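Local coordinates for protein N-hydroxyarylamine O-acetyltransferase (Bacillus cereus, PDB 4DMO) that acetylates arylamines and probably also N-hydroxyarylamines, using an unusual Cys-His-Glu catalytic triad, at residues Leu218-Lys221 with Gly226-Ser229; Ala33-Val38 with Ser130-Ala135; Pro39-Asn44 with Lys59-Val64; Ala228-Asp233 with Thr254-Ser259. All blocks are in the same frame, centred on the assembly; numbering follows the deposited sequence.

Contact 1. Residues Leu218-Lys221 with Gly226-Ser229; sequences LIVK and GHAS
K221 and A228 pair across two antiparallel strands whose axes run 4.8 Å apart at 165°. Theirs is a hydrogen-bonded pair: K221 N gives to A228 O at 3.0 Å (161° at the hydrogen). A228 N returns a bond to K221 O at 2.9 Å (154°). The next pair, V220 with S229, is non-hydrogen-bonded, and its CA atoms draw in to 4.3 Å. Here CA-H...O contacts fill in: S229 CA lies 3.2 Å from I219 O, and V220 CA 3.3 Å from A228 O. V220 and S229 share one face of the sheet. The beta-branched valine suits an extended strand, and its CG2, anti to the backbone N, reaches along the face to S229 OG at 3.7 Å. That hydroxyl also lies in the plane of the H227 ring, at its edge, while V220 CG2 approaches the imidazole only obliquely. The two segments are the arms of a beta hairpin, 218-223 and 226-231, within the five-stranded antiparallel sheet, where F40 of the short strand 40-41 pairs with V220 from the other side. K221 and A228 share the other face, toward which helix 250-261 packs: F261 touches K221, and I219 reaches Y253, L257 and F261. A228, with only a methyl, fits the buried side where F261 packs on it. The long K221 chain turns away from its strand partner and carries its ammonium to the carbonyl of Q36.

Contact 2. Residues Ala33-Val38 with Ser130-Ala135; sequences AMAQTV and SYLPLA
No flat group has a face or an edge in the meeting of A35 with L132 and L134; three aliphatic side chains do all the touching. The arrangement joins helix 27-37, part of the N-terminal helical bundle of the arylamine N-acetyltransferase fold, to the irregular loop between strands 120-124 and 137-138. A35 presents its single methyl directly to the loop, and alanine is small enough for the loop to come down on the helix. Its CB meets L132 CD1 at 3.8 Å and L134 CD2 at 3.7 Å, arriving at the gap between two methyls that are themselves 4.6 Å apart. The leucines reach it with different branches. In L132 the touching CD1 is anti to CA (chi2 175°), making it the outermost point of a side chain already directed at the helix. In L134 it is CD2, the branch that turns off the extended line, that makes contact. L134 adopts a left-handed backbone conformation, which bends the chain locally. The loop is tied down on its far side too, L132 O accepting from both T148 OG1 and S146 OG. L222 of strand 218-223 packs beside A35, so this part of the helix also faces the hairpin. Near the helix end, M34 O receives V38 N at 2.9 Å and T37 N at 3.3 Å. A threonine there can bond back to its own helix: T37 OG1 gives to A33 O at 2.9 Å, from 35° above the carbonyl plane.

Contact 3. Residues Pro39-Asn44 with Lys59-Val64; sequences PFENLN and KEKILV
K61 and N44 meet with their side chains crossing at about a right angle, the lysine chain passing the end of the asparagine. K61 leaves its helix with CG anti to the backbone N (chi1 -176°) and runs straight to a bend before the ammonium. K61 CE comes to 3.5 Å and NZ to 3.4 Å from N44 ND2. The last pair is two donors and no bond; both nitrogens instead turn to the same acceptor, E73 OE1, which explains why they lie together. G68 O is a further partner of NZ. R67, G68 and E73 belong to the RGGxCxE signature of arylamine N-acetyltransferases, the segment that bears the catalytic cysteine in this family, and the side chains of E41, N44 and K61 bond to it. The two oxygens of E41 divide the work: OE2 makes a salt bridge with R67 and accepts from G68 N, while OE1 receives L43 N at 3.1 Å, met nearly end-on. That bond serves the start of helix 43-46, where the N42 side chain makes no capping bond. Between the segments sits a water that accepts from N44 N at 2.8 Å and from K61 NZ at 3.0 Å, and probably donates to E41 OE1 at 2.8 Å. E41 OE1 and K61 NZ stay 4.5 Å apart, too far for a salt bridge, although their opposite charges probably favour this arrangement.

Contact 4. Residues Ala228-Asp233 with Thr254-Ser259; sequences ASLTKD and TNLLHS
Apolar contact alone crosses between L230 and the pair L256 and L257. L230 points at the helix from its strand: CG is anti to the backbone N (chi1 179°), and the CD2 methyl, itself anti to CA, forms the leading tip. That methyl touches L257 CD2 at 3.7 Å and L257 CG at 4.1 Å, the two side chains crossing at about a right angle. L256 is met close to its backbone, L230 CD2 lying 4.2 Å from L256 CB, while the rest of that side chain turns to V248. Leucine suits all three places, since its branched end can reach from strand to helix and still spread against several neighbours. This is helix 250-261 laid on one face of the five-stranded antiparallel sheet, in the C-terminal alpha/beta part of the arylamine N-acetyltransferase fold. Y253 and F261 of the same helix also pack on L230, and L257 touches I219 of the neighbouring strand, which shares backbone bonds with L230. L230 touches V248 as well, in the short loop between strand 242-247 and the helix, so that aromatic and branched aliphatic groups gather around one leucine. Polar bonds stay within each segment or its surroundings, and the helix keeps its exposed polar residues turned from L230. At the end of the strand the chain turns toward strand 234-239, and T231 OG1 is hydrogen-bonded to S234 N across that bend.

From the N terminus, contact 2 opens first, on helix 27-37, and closes a long loop only at 130-135. Contact 3 is nested inside it, linking the chain just after that helix to helix 55-64, and V38 of contact 2 packs on I62 of contact 3. Contact 1 follows in series as a short hairpin, and contact 4 begins where it ends, sharing A228 and S229 before reaching on to helix 250-261. F40 N bonds to V220 O, bringing contacts 1 and 3 into one sheet. K221 bonds to Q36, tying the hairpin to the helical bundle, and L43 meets L257, joining contact 3 to the C-terminal helix of contact 4.

Contact 1. Residues Leu218-Lys221 with Gly226-Ser229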
loop_
_atom_site.group_PDB
_atom_site.type_symbol
_atom_site.label_atom_id
_atom_site.label_comp_id
_atom_site.label_asym_id
_atom_site.label_seq_id
_atom_site.Cartn_x
_atom_site.Cartn_y
_atom_site.Cartn_z
ATOM N N LEU A 218 -6.041 -12.617 2.634
ATOM C CA LEU A 218 -5.468 -11.651 3.543
ATOM C C LEU A 218 -6.048 -10.274 3.181
ATOM O O LEU A 218 -5.889 -9.804 2.053
ATOM C CB LEU A 218 -3.966 -11.675 3.363
ATOM C CG LEU A 218 -3.056 -11.122 4.436
ATOM C CD1 LEU A 218 -1.613 -11.508 4.079
ATOM C CD2 LEU A 218 -3.185 -9.633 4.532
ATOM N N ILE A 219 -6.761 -9.654 4.111
ATOM C CA ILE A 219 -7.337 -8.322 3.891
ATOM C C ILE A 219 -7.106 -7.461 5.126
ATOM O O ILE A 219 -7.552 -7.825 6.201
ATOM C CB ILE A 219 -8.854 -8.344 3.664
ATOM C CG1 ILE A 219 -9.256 -9.238 2.469
ATOM C CG2 ILE A 219 -9.346 -6.932 3.430
ATOM C CD1 ILE A 219 -9.647 -10.622 2.877
ATOM N N VAL A 220 -6.452 -6.306 4.969
ATOM C CA VAL A 220 -6.315 -5.375 6.084
ATOM C C VAL A 220 -6.665 -3.947 5.637
ATOM O O VAL A 220 -6.435 -3.562 4.492
ATOM C CB VAL A 220 -4.888 -5.425 6.683
ATOM C CG1 VAL A 220 -3.885 -5.168 5.645
ATOM C CG2 VAL A 220 -4.693 -4.385 7.778
ATOM N N LYS A 221 -7.249 -3.182 6.554
ATOM C CA LYS A 221 -7.555 -1.791 6.313
ATOM C C LYS A 221 -7.534 -0.994 7.597
ATOM O O LYS A 221 -8.046 -1.444 8.614
ATOM C CB LYS A 221 -8.924 -1.648 5.701
ATOM C CG LYS A 221 -9.141 -0.283 5.136
ATOM C CD LYS A 221 -10.501 -0.142 4.436
ATOM C CE LYS A 221 -11.669 -0.189 5.386
ATOM N NZ LYS A 221 -11.597 0.933 6.325
ATOM N N GLY A 226 -8.352 2.583 14.567
ATOM C CA GLY A 226 -7.368 1.507 14.567
ATOM C C GLY A 226 -7.202 0.810 13.218
ATOM O O GLY A 226 -6.700 1.411 12.262
ATOM N N HIS A 227 -7.591 -0.464 13.160
ATOM C CA HIS A 227 -7.551 -1.242 11.923
ATOM C C HIS A 227 -8.379 -2.534 12.048
ATOM O O HIS A 227 -8.855 -2.903 13.131
ATOM C CB HIS A 227 -6.122 -1.565 11.561
ATOM C CG HIS A 227 -5.552 -2.669 12.380
ATOM N ND1 HIS A 227 -5.660 -3.997 12.014
ATOM C CD2 HIS A 227 -4.898 -2.651 13.558
ATOM C CE1 HIS A 227 -5.086 -4.743 12.933
ATOM N NE2 HIS A 227 -4.639 -3.952 13.896
ATOM N N ALA A 228 -8.592 -3.186 10.910
ATOM C CA ALA A 228 -9.357 -4.419 10.837
ATOM C C ALA A 228 -8.639 -5.346 9.850
ATOM O O ALA A 228 -8.134 -4.880 8.828
ATOM C CB ALA A 228 -10.747 -4.137 10.392
ATOM N N SER A 229 -8.551 -6.630 10.196
ATOM C CA SER A 229 -7.845 -7.644 9.409
ATOM C C SER A 229 -8.701 -8.887 9.273
ATOM O O SER A 229 -9.336 -9.329 10.229
ATOM C CB SER A 229 -6.528 -8.029 10.070
ATOM O OG SER A 229 -5.748 -6.891 10.323
#

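Contact 2. Residues Ala33-Val38 with Ser130-Ala135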
loop_
_atom_site.group_PDB
_atom_site.type_symbol
_atom_site.label_atom_id
_atom_site.label_comp_id
_atom_site.label_asym_id
_atom_site.label_seq_id
_atom_site.Cartn_x
_atom_site.Cartn_y
_atom_site.Cartn_z
ATOM N N ALA A 33 -6.985 9.426 3.686
ATOM C CA ALA A 33 -8.241 9.039 3.067
ATOM C C ALA A 33 -8.085 7.720 2.297
ATOM O O ALA A 33 -8.957 6.861 2.367
ATOM C CB ALA A 33 -8.759 10.155 2.139
ATOM N N MET A 34 -6.992 7.558 1.557
ATOM C CA MET A 34 -6.776 6.306 0.843
ATOM C C MET A 34 -6.718 5.145 1.819
ATOM O O MET A 34 -7.266 4.098 1.524
ATOM C CB MET A 34 -5.525 6.326 -0.011
ATOM C CG MET A 34 -5.401 5.070 -0.840
ATOM S SD MET A 34 -4.193 5.225 -2.126
ATOM C CE MET A 34 -4.146 3.588 -2.809
ATOM N N ALA A 35 -6.099 5.326 2.988
ATOM C CA ALA A 35 -5.991 4.218 3.932
ATOM C C ALA A 35 -7.325 3.879 4.503
ATOM O O ALA A 35 -7.551 2.733 4.856
ATOM C CB ALA A 35 -5.054 4.541 5.053
ATOM N N GLN A 36 -8.199 4.883 4.648
ATOM C CA GLN A 36 -9.520 4.648 5.236
ATOM C C GLN A 36 -10.465 3.929 4.263
ATOM O O GLN A 36 -11.406 3.245 4.681
ATOM C CB GLN A 36 -10.132 5.972 5.754
ATOM C CG GLN A 36 -9.370 6.596 6.952
ATOM C CD GLN A 36 -9.264 5.648 8.176
ATOM O OE1 GLN A 36 -10.241 5.073 8.626
ATOM N NE2 GLN A 36 -8.069 5.533 8.722
ATOM N N THR A 37 -10.184 4.036 2.965
ATOM C CA THR A 37 -11.131 3.568 1.958
ATOM C C THR A 37 -10.663 2.384 1.110
ATOM O O THR A 37 -11.472 1.562 0.740
ATOM C CB THR A 37 -11.604 4.745 0.996
ATOM O OG1 THR A 37 -10.477 5.377 0.355
ATOM C CG2 THR A 37 -12.466 5.795 1.741
ATOM N N VAL A 38 -9.378 2.317 0.791
ATOM C CA VAL A 38 -8.848 1.263 -0.042
ATOM C C VAL A 38 -8.079 0.278 0.786
ATOM O O VAL A 38 -7.047 0.602 1.359
ATOM C CB VAL A 38 -7.906 1.797 -1.112
ATOM C CG1 VAL A 38 -7.578 0.707 -2.093
ATOM C CG2 VAL A 38 -8.532 2.987 -1.819
ATOM N N SER A 130 -0.737 -2.612 6.526
ATOM C CA SER A 130 -1.220 -1.600 7.453
ATOM C C SER A 130 -0.068 -0.744 8.024
ATOM O O SER A 130 -0.278 0.146 8.842
ATOM C CB SER A 130 -1.952 -2.296 8.599
ATOM O OG SER A 130 -1.048 -3.112 9.324
ATOM N N TYR A 131 1.147 -0.975 7.555
ATOM C CA TYR A 131 2.295 -0.226 8.033
ATOM C C TYR A 131 2.454 1.073 7.267
ATOM O O TYR A 131 3.430 1.283 6.558
ATOM C CB TYR A 131 3.545 -1.098 7.927
ATOM C CG TYR A 131 3.461 -2.274 8.885
ATOM C CD1 TYR A 131 3.347 -2.062 10.232
ATOM C CD2 TYR A 131 3.474 -3.578 8.438
ATOM C CE1 TYR A 131 3.267 -3.112 11.121
ATOM C CE2 TYR A 131 3.381 -4.634 9.314
ATOM C CZ TYR A 131 3.276 -4.393 10.657
ATOM O OH TYR A 131 3.195 -5.430 11.565
ATOM N N LEU A 132 1.476 1.959 7.419
ATOM C CA LEU A 132 1.369 3.108 6.544
ATOM C C LEU A 132 1.770 4.400 7.243
ATOM O O LEU A 132 1.253 4.732 8.301
ATOM C CB LEU A 132 -0.067 3.217 6.007
ATOM C CG LEU A 132 -0.600 2.011 5.184
ATOM C CD1 LEU A 132 -2.095 2.180 4.816
ATOM C CD2 LEU A 132 0.249 1.765 3.890
ATOM N N PRO A 133 2.664 5.165 6.616
ATOM C CA PRO A 133 3.083 6.438 7.210
ATOM C C PRO A 133 1.966 7.498 7.205
ATOM O O PRO A 133 2.055 8.439 7.979
ATOM C CB PRO A 133 4.259 6.874 6.319
ATOM C CG PRO A 133 4.699 5.647 5.590
ATOM C CD PRO A 133 3.426 4.848 5.394
ATOM N N LEU A 134 0.956 7.342 6.346
ATOM C CA LEU A 134 -0.154 8.305 6.208
ATOM C C LEU A 134 0.318 9.717 5.860
ATOM O O LEU A 134 -0.411 10.704 6.011
ATOM C CB LEU A 134 -1.006 8.327 7.466
ATOM C CG LEU A 134 -1.486 6.916 7.791
ATOM C CD1 LEU A 134 -2.245 6.953 9.070
ATOM C CD2 LEU A 134 -2.349 6.355 6.704
ATOM N N ALA A 135 1.545 9.802 5.378
ATOM C CA ALA A 135 2.081 11.057 4.883
ATOM C C ALA A 135 3.365 10.763 4.119
ATOM O O ALA A 135 3.927 9.677 4.255
ATOM C CB ALA A 135 2.339 12.008 6.047
#

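Contact 3. Residues Pro39-Asn44 with Lys59-Val64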
loop_
_atom_site.group_PDB
_atom_site.type_symbol
_atom_site.label_atom_id
_atom_site.label_comp_id
_atom_site.label_asym_id
_atom_site.label_seq_id
_atom_site.Cartn_x
_atom_site.Cartn_y
_atom_site.Cartn_z
ATOM N N PRO A 39 -8.596 -0.941 0.881
ATOM C CA PRO A 39 -7.917 -1.938 1.691
ATOM C C PRO A 39 -6.755 -2.630 0.980
ATOM O O PRO A 39 -6.662 -2.686 -0.256
ATOM C CB PRO A 39 -9.023 -2.935 1.995
ATOM C CG PRO A 39 -9.935 -2.827 0.872
ATOM C CD PRO A 39 -9.880 -1.424 0.376
ATOM N N PHE A 40 -5.860 -3.164 1.809
ATOM C CA PHE A 40 -4.806 -4.052 1.372
ATOM C C PHE A 40 -5.430 -5.420 1.262
ATOM O O PHE A 40 -5.932 -5.954 2.256
ATOM C CB PHE A 40 -3.679 -4.037 2.425
ATOM C CG PHE A 40 -2.419 -4.795 2.029
ATOM C CD1 PHE A 40 -1.499 -4.236 1.160
ATOM C CD2 PHE A 40 -2.154 -6.037 2.554
ATOM C CE1 PHE A 40 -0.333 -4.932 0.804
ATOM C CE2 PHE A 40 -0.987 -6.726 2.226
ATOM C CZ PHE A 40 -0.082 -6.185 1.350
ATOM N N GLU A 41 -5.464 -5.973 0.050
ATOM C CA GLU A 41 -6.088 -7.289 -0.169
ATOM C C GLU A 41 -5.474 -8.067 -1.333
ATOM O O GLU A 41 -4.978 -7.499 -2.308
ATOM C CB GLU A 41 -7.591 -7.151 -0.386
ATOM C CG GLU A 41 -7.957 -6.226 -1.537
ATOM C CD GLU A 41 -8.786 -6.895 -2.614
ATOM O OE1 GLU A 41 -8.463 -8.034 -3.034
ATOM O OE2 GLU A 41 -9.727 -6.245 -3.069
ATOM N N ASN A 42 -5.512 -9.388 -1.233
ATOM C CA ASN A 42 -4.840 -10.241 -2.206
ATOM C C ASN A 42 -5.763 -11.147 -2.985
ATOM O O ASN A 42 -5.319 -12.150 -3.559
ATOM C CB ASN A 42 -3.843 -11.133 -1.496
ATOM C CG ASN A 42 -4.511 -12.168 -0.641
ATOM O OD1 ASN A 42 -5.642 -11.987 -0.190
ATOM N ND2 ASN A 42 -3.817 -13.279 -0.425
ATOM N N LEU A 43 -7.039 -10.820 -2.982
ATOM C CA LEU A 43 -8.041 -11.773 -3.413
ATOM C C LEU A 43 -7.964 -12.073 -4.912
ATOM O O LEU A 43 -8.328 -13.166 -5.320
ATOM C CB LEU A 43 -9.445 -11.313 -2.975
ATOM C CG LEU A 43 -9.608 -11.108 -1.455
ATOM C CD1 LEU A 43 -11.008 -10.706 -1.124
ATOM C CD2 LEU A 43 -9.295 -12.398 -0.749
ATOM N N ASN A 44 -7.459 -11.147 -5.729
ATOM C CA ASN A 44 -7.394 -11.420 -7.163
ATOM C C ASN A 44 -6.316 -12.445 -7.538
ATOM O O ASN A 44 -6.352 -12.997 -8.625
ATOM C CB ASN A 44 -7.254 -10.128 -7.992
ATOM C CG ASN A 44 -5.829 -9.509 -7.969
ATOM O OD1 ASN A 44 -4.887 -10.015 -7.358
ATOM N ND2 ASN A 44 -5.691 -8.408 -8.686
ATOM N N LYS A 59 -7.613 1.695 -12.475
ATOM C CA LYS A 59 -8.785 2.573 -12.340
ATOM C C LYS A 59 -10.065 1.743 -12.217
ATOM O O LYS A 59 -10.922 2.044 -11.394
ATOM C CB LYS A 59 -8.891 3.521 -13.542
ATOM C CG LYS A 59 -10.138 4.408 -13.505
ATOM C CD LYS A 59 -10.081 5.542 -14.550
ATOM C CE LYS A 59 -10.262 5.011 -15.962
ATOM N NZ LYS A 59 -10.129 6.088 -17.006
ATOM N N GLU A 60 -10.163 0.698 -13.036
ATOM C CA GLU A 60 -11.306 -0.222 -13.079
ATOM C C GLU A 60 -11.407 -1.087 -11.826
ATOM O O GLU A 60 -12.452 -1.163 -11.213
ATOM C CB GLU A 60 -11.183 -1.134 -14.305
ATOM C CG GLU A 60 -12.157 -2.327 -14.337
ATOM C CD GLU A 60 -13.483 -2.015 -15.020
ATOM O OE1 GLU A 60 -13.759 -0.817 -15.265
ATOM O OE2 GLU A 60 -14.267 -2.966 -15.276
ATOM N N LYS A 61 -10.309 -1.741 -11.447
ATOM C CA LYS A 61 -10.325 -2.597 -10.265
ATOM C C LYS A 61 -10.519 -1.777 -8.981
ATOM O O LYS A 61 -11.440 -2.034 -8.188
ATOM C CB LYS A 61 -9.039 -3.453 -10.177
ATOM C CG LYS A 61 -9.076 -4.418 -8.994
ATOM C CD LYS A 61 -7.725 -5.004 -8.596
ATOM C CE LYS A 61 -7.879 -5.990 -7.431
ATOM N NZ LYS A 61 -6.649 -5.982 -6.555
ATOM N N ILE A 62 -9.685 -0.762 -8.788
ATOM C CA ILE A 62 -9.633 -0.063 -7.518
ATOM C C ILE A 62 -10.671 1.034 -7.422
ATOM O O ILE A 62 -11.332 1.176 -6.399
ATOM C CB ILE A 62 -8.222 0.624 -7.270
ATOM C CG1 ILE A 62 -7.073 -0.362 -7.405
ATOM C CG2 ILE A 62 -8.152 1.257 -5.894
ATOM C CD1 ILE A 62 -6.944 -1.293 -6.261
ATOM N N LEU A 63 -10.782 1.853 -8.463
ATOM C CA LEU A 63 -11.613 3.052 -8.365
ATOM C C LEU A 63 -13.061 2.776 -8.777
ATOM O O LEU A 63 -13.997 3.187 -8.102
ATOM C CB LEU A 63 -11.024 4.201 -9.190
ATOM C CG LEU A 63 -9.547 4.486 -8.953
ATOM C CD1 LEU A 63 -9.083 5.661 -9.792
ATOM C CD2 LEU A 63 -9.263 4.753 -7.478
ATOM N N VAL A 64 -13.240 2.047 -9.865
ATOM C CA VAL A 64 -14.578 1.769 -10.365
ATOM C C VAL A 64 -15.211 0.618 -9.591
ATOM O O VAL A 64 -16.303 0.767 -9.055
ATOM C CB VAL A 64 -14.573 1.450 -11.887
ATOM C CG1 VAL A 64 -15.981 1.070 -12.365
ATOM C CG2 VAL A 64 -14.035 2.639 -12.694
HETATM O O HOH W 1 -6.585 -8.541 -5.016
#

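Contact 4. Residues Ala228-Asp233 with Thr254-Ser259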
loop_
_atom_site.group_PDB
_atom_site.type_symbol
_atom_site.label_atom_id
_atom_site.label_comp_id
_atom_site.label_asym_id
_atom_site.label_seq_id
_atom_site.Cartn_x
_atom_site.Cartn_y
_atom_site.Cartn_z
ATOM N N ALA A 228 -8.592 -3.186 10.910
ATOM C CA ALA A 228 -9.357 -4.419 10.837
ATOM C C ALA A 228 -8.639 -5.346 9.850
ATOM O O ALA A 228 -8.134 -4.880 8.828
ATOM C CB ALA A 228 -10.747 -4.137 10.392
ATOM N N SER A 229 -8.551 -6.630 10.196
ATOM C CA SER A 229 -7.845 -7.644 9.409
ATOM C C SER A 229 -8.701 -8.887 9.273
ATOM O O SER A 229 -9.336 -9.329 10.229
ATOM C CB SER A 229 -6.528 -8.029 10.070
ATOM O OG SER A 229 -5.748 -6.891 10.323
ATOM N N LEU A 230 -8.740 -9.438 8.069
ATOM C CA LEU A 230 -9.556 -10.617 7.797
ATOM C C LEU A 230 -8.738 -11.679 7.078
ATOM O O LEU A 230 -7.906 -11.374 6.215
ATOM C CB LEU A 230 -10.798 -10.246 6.980
ATOM C CG LEU A 230 -11.759 -11.375 6.574
ATOM C CD1 LEU A 230 -12.393 -12.014 7.791
ATOM C CD2 LEU A 230 -12.830 -10.874 5.618
ATOM N N THR A 231 -8.927 -12.926 7.510
ATOM C CA THR A 231 -8.363 -14.082 6.824
ATOM C C THR A 231 -9.426 -15.190 6.709
ATOM O O THR A 231 -10.568 -15.048 7.180
ATOM C CB THR A 231 -7.121 -14.663 7.539
ATOM O OG1 THR A 231 -7.555 -15.422 8.674
ATOM C CG2 THR A 231 -6.161 -13.573 7.947
ATOM N N LYS A 232 -9.020 -16.306 6.116
ATOM C CA LYS A 232 -9.940 -17.386 5.814
ATOM C C LYS A 232 -10.613 -17.773 7.110
ATOM O O LYS A 232 -11.748 -18.265 7.120
ATOM C CB LYS A 232 -9.172 -18.594 5.240
ATOM C CG LYS A 232 -9.894 -19.428 4.180
ATOM C CD LYS A 232 -8.872 -20.190 3.279
ATOM C CE LYS A 232 -9.303 -20.240 1.787
ATOM N NZ LYS A 232 -8.190 -20.640 0.867
ATOM N N ASP A 233 -9.914 -17.552 8.217
ATOM C CA ASP A 233 -10.416 -18.098 9.464
ATOM C C ASP A 233 -10.824 -17.074 10.518
ATOM O O ASP A 233 -11.674 -17.382 11.336
ATOM C CB ASP A 233 -9.383 -19.068 10.046
ATOM C CG ASP A 233 -9.537 -20.480 9.496
ATOM O OD1 ASP A 233 -10.677 -20.874 9.158
ATOM O OD2 ASP A 233 -8.513 -21.190 9.386
ATOM N N THR A 254 -18.435 -13.247 3.099
ATOM C CA THR A 254 -18.860 -12.305 2.056
ATOM C C THR A 254 -19.407 -11.033 2.632
ATOM O O THR A 254 -19.103 -9.930 2.163
ATOM C CB THR A 254 -19.956 -12.903 1.149
ATOM O OG1 THR A 254 -19.371 -13.850 0.258
ATOM C CG2 THR A 254 -20.664 -11.799 0.330
ATOM N N ASN A 255 -20.244 -11.189 3.642
ATOM C CA ASN A 255 -20.769 -10.045 4.357
ATOM C C ASN A 255 -19.649 -9.196 4.954
ATOM O O ASN A 255 -19.634 -7.989 4.779
ATOM C CB ASN A 255 -21.753 -10.501 5.440
ATOM C CG ASN A 255 -23.026 -11.071 4.855
ATOM O OD1 ASN A 255 -23.462 -10.661 3.785
ATOM N ND2 ASN A 255 -23.600 -12.044 5.532
ATOM N N LEU A 256 -18.710 -9.831 5.633
ATOM C CA LEU A 256 -17.598 -9.127 6.233
ATOM C C LEU A 256 -16.733 -8.386 5.203
ATOM O O LEU A 256 -16.227 -7.300 5.468
ATOM C CB LEU A 256 -16.737 -10.098 7.030
ATOM C CG LEU A 256 -17.285 -10.460 8.421
ATOM C CD1 LEU A 256 -16.488 -11.608 9.076
ATOM C CD2 LEU A 256 -17.300 -9.246 9.338
ATOM N N LEU A 257 -16.507 -9.012 4.062
ATOM C CA LEU A 257 -15.704 -8.398 3.028
ATOM C C LEU A 257 -16.361 -7.118 2.635
ATOM O O LEU A 257 -15.709 -6.103 2.460
ATOM C CB LEU A 257 -15.557 -9.316 1.818
ATOM C CG LEU A 257 -14.489 -10.405 1.901
ATOM C CD1 LEU A 257 -14.557 -11.253 0.640
ATOM C CD2 LEU A 257 -13.114 -9.846 2.052
ATOM N N HIS A 258 -17.680 -7.156 2.534
ATOM C CA HIS A 258 -18.412 -5.982 2.092
ATOM C C HIS A 258 -18.591 -4.958 3.194
ATOM O O HIS A 258 -18.293 -3.774 3.015
ATOM C CB HIS A 258 -19.786 -6.359 1.549
ATOM C CG HIS A 258 -20.606 -5.166 1.196
ATOM N ND1 HIS A 258 -21.669 -4.741 1.966
ATOM C CD2 HIS A 258 -20.483 -4.267 0.194
ATOM C CE1 HIS A 258 -22.179 -3.647 1.437
ATOM N NE2 HIS A 258 -21.484 -3.343 0.353
ATOM N N SER A 259 -19.071 -5.409 4.338
ATOM C CA SER A 259 -19.366 -4.512 5.462
ATOM C C SER A 259 -18.123 -3.849 6.086
ATOM O O SER A 259 -18.167 -2.684 6.503
ATOM C CB SER A 259 -20.121 -5.294 6.541
ATOM O OG SER A 259 -21.412 -5.563 6.073
#